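Local coordinates for glial cell-derived neurotrophic factor (Rattus norvegicus, PDB 1AGQ), which acts as a neurotrophic growth factor with a cystine-knot fold of the transforming growth factor beta type, probably signalling through cell-surface receptors on neurons, at residues 47-51 against 52-56. Residues are numbered along the deposited sequence; the frame is centred on the assembly and turned at random.
Sequences IHLNV and TDLGL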
ATOM      1  N   ILE B  47      16.167   0.056   2.913  1.00 26.11           N
ATOM      2  CA  ILE B  47      17.393  -0.661   3.222  1.00 25.26           C
ATOM      3  C   ILE B  47      18.411   0.355   3.748  1.00 24.75           C
ATOM      4  O   ILE B  47      18.644   1.392   3.134  1.00 23.86           O
ATOM      5  CB  ILE B  47      17.953  -1.420   1.978  1.00 23.68           C
ATOM      6  CG1 ILE B  47      19.249  -2.138   2.351  1.00 23.99           C
ATOM      7  CG2 ILE B  47      18.109  -0.485   0.807  1.00 29.36           C
ATOM      8  CD1 ILE B  47      19.588  -3.272   1.411  1.00 23.80           C
ATOM      9  N   HIS B  48      18.955   0.087   4.925  1.00 21.52           N
ATOM     10  CA  HIS B  48      19.941   0.994   5.492  1.00 26.36           C
ATOM     11  C   HIS B  48      21.257   0.685   4.798  1.00 27.14           C
ATOM     12  O   HIS B  48      21.698  -0.461   4.795  1.00 30.01           O
ATOM     13  CB  HIS B  48      20.093   0.779   6.994  1.00 34.78           C
ATOM     14  CG  HIS B  48      21.204   1.586   7.593  1.00 52.30           C
ATOM     15  ND1 HIS B  48      22.114   1.065   8.483  1.00 66.92           N
ATOM     16  CD2 HIS B  48      21.578   2.871   7.375  1.00 53.23           C
ATOM     17  CE1 HIS B  48      23.004   1.992   8.790  1.00 66.90           C
ATOM     18  NE2 HIS B  48      22.703   3.095   8.133  1.00 57.57           N
ATOM     19  N   LEU B  49      21.872   1.699   4.197  1.00 31.23           N
ATOM     20  CA  LEU B  49      23.121   1.516   3.476  1.00 31.16           C
ATOM     21  C   LEU B  49      24.128   2.601   3.819  1.00 32.64           C
ATOM     22  O   LEU B  49      23.793   3.622   4.398  1.00 27.39           O
ATOM     23  CB  LEU B  49      22.880   1.565   1.964  1.00 29.16           C
ATOM     24  CG  LEU B  49      21.924   0.589   1.254  1.00 27.90           C
ATOM     25  CD1 LEU B  49      21.657   1.095  -0.147  1.00 32.63           C
ATOM     26  CD2 LEU B  49      22.525  -0.796   1.209  1.00 33.31           C
ATOM     27  N   ASN B  50      25.380   2.356   3.454  1.00 35.54           N
ATOM     28  CA  ASN B  50      26.421   3.349   3.645  1.00 32.45           C
ATOM     29  C   ASN B  50      26.429   4.023   2.290  1.00 25.75           C
ATOM     30  O   ASN B  50      26.260   3.366   1.277  1.00 25.21           O
ATOM     31  CB  ASN B  50      27.778   2.682   3.874  1.00 34.46           C
ATOM     32  CG  ASN B  50      27.815   1.884   5.151  1.00 28.68           C
ATOM     33  OD1 ASN B  50      28.210   0.705   5.130  1.00 46.54           O
ATOM     34  ND2 ASN B  50      27.417   2.477   6.247  1.00 27.13           N
ATOM     35  N   VAL B  51      26.623   5.330   2.253  1.00 26.40           N
ATOM     36  CA  VAL B  51      26.670   5.989   0.967  1.00 29.96           C
ATOM     37  C   VAL B  51      27.739   5.323   0.092  1.00 34.92           C
ATOM     38  O   VAL B  51      27.648   5.345  -1.128  1.00 37.13           O
ATOM     39  CB  VAL B  51      26.956   7.476   1.142  1.00 27.13           C
ATOM     40  CG1 VAL B  51      27.306   8.116  -0.203  1.00 32.87           C
ATOM     41  CG2 VAL B  51      25.729   8.134   1.746  1.00 24.50           C
ATOM     42  N   THR B  52      28.746   4.717   0.715  1.00 34.96           N
ATOM     43  CA  THR B  52      29.772   4.037  -0.069  1.00 39.33           C
ATOM     44  C   THR B  52      29.209   2.740  -0.686  1.00 38.16           C
ATOM     45  O   THR B  52      29.771   2.211  -1.636  1.00 47.47           O
ATOM     46  CB  THR B  52      31.040   3.743   0.795  1.00 39.16           C
ATOM     47  OG1 THR B  52      30.680   3.037   1.994  1.00 41.81           O
ATOM     48  CG2 THR B  52      31.705   5.045   1.190  1.00 34.90           C
ATOM     49  N   ASP B  53      28.091   2.242  -0.157  1.00 41.14           N
ATOM     50  CA  ASP B  53      27.450   1.026  -0.687  1.00 45.93           C
ATOM     51  C   ASP B  53      26.767   1.308  -2.038  1.00 47.13           C
ATOM     52  O   ASP B  53      26.468   0.383  -2.792  1.00 52.27           O
ATOM     53  CB  ASP B  53      26.353   0.502   0.260  1.00 41.07           C
ATOM     54  CG  ASP B  53      26.893  -0.202   1.493  1.00 54.32           C
ATOM     55  OD1 ASP B  53      27.971  -0.831   1.424  1.00 49.66           O
ATOM     56  OD2 ASP B  53      26.216  -0.130   2.544  1.00 35.27           O
ATOM     57  N   LEU B  54      26.505   2.582  -2.332  1.00 46.87           N
ATOM     58  CA  LEU B  54      25.813   2.961  -3.562  1.00 40.03           C
ATOM     59  C   LEU B  54      26.612   2.869  -4.850  1.00 47.03           C
ATOM     60  O   LEU B  54      26.048   3.005  -5.942  1.00 44.74           O
ATOM     61  CB  LEU B  54      25.257   4.371  -3.428  1.00 38.11           C
ATOM     62  CG  LEU B  54      24.520   4.695  -2.127  1.00 35.05           C
ATOM     63  CD1 LEU B  54      24.098   6.158  -2.157  1.00 40.19           C
ATOM     64  CD2 LEU B  54      23.310   3.779  -1.944  1.00 33.43           C
ATOM     65  N   GLY B  55      27.917   2.662  -4.730  1.00 44.11           N
ATOM     66  CA  GLY B  55      28.760   2.551  -5.905  1.00 43.94           C
ATOM     67  C   GLY B  55      28.870   3.826  -6.712  1.00 46.26           C
ATOM     68  O   GLY B  55      29.186   3.785  -7.902  1.00 48.45           O
ATOM     69  N   LEU B  56      28.621   4.962  -6.065  1.00 49.42           N
ATOM     70  CA  LEU B  56      28.677   6.265  -6.728  1.00 47.91           C
ATOM     71  C   LEU B  56      30.062   6.894  -6.656  1.00 46.85           C
ATOM     72  O   LEU B  56      30.271   8.005  -7.141  1.00 46.43           O
ATOM     73  CB  LEU B  56      27.652   7.224  -6.109  1.00 48.94           C
ATOM     74  CG  LEU B  56      26.238   7.314  -6.698  1.00 42.97           C
ATOM     75  CD1 LEU B  56      25.970   6.176  -7.648  1.00 45.45           C
ATOM     76  CD2 LEU B  56      25.229   7.314  -5.568  1.00 50.80           C
TER
HETATM   77  O   HOH W   1      29.013   5.614  -3.192  1.00 36.03           O
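D53 turns its carboxylate back onto the end of the strand: OD2 takes the backbone N of N50 at 2.8 Å, and the N-H...O angle of 170° makes this a nearly straight bond, although the donor lies above the carboxylate plane. With chi1 at -76°, CG of D53 stands anti to the carbonyl carbon, from where OD2 reaches N50 N. In return, D53 N bonds N50 O at 2.6 Å, so two bonds tie the same pair and close a tight turn at the strand end. A second turn follows as L54 N reaches V51 O at 3.2 Å, matching a short 3-10 segment.

The buried side is apolar. L49 CD1 touches L54 CD2 at 3.6 Å, its close point, whereas V51 CG1 and L54 CD1 lie wider apart, at 4.2 Å; all three residues are buried. On the looser side, T52 is exposed and its OG1 meets N50 CB at 3.5 Å. The amide of N50 and the carboxylate of D53 are inclined by 40°; N50 OD1 and D53 OD2 lie near each other, both acceptors and so not bonded. A water accepts from L56 N at 3.0 Å and donates to V51 O, giving that carbonyl a second partner.

The turn thus leads the chain off strand 43-50, which pairs antiparallel with strand 63-70 and sets L49 on F66 and V51 on L64. Helix 79-89 of a neighbouring subunit, a second copy of the protein, packs here through its L87 against L49 and its I83 against L54, while N86 of that subunit donates through ND2 to L54 O.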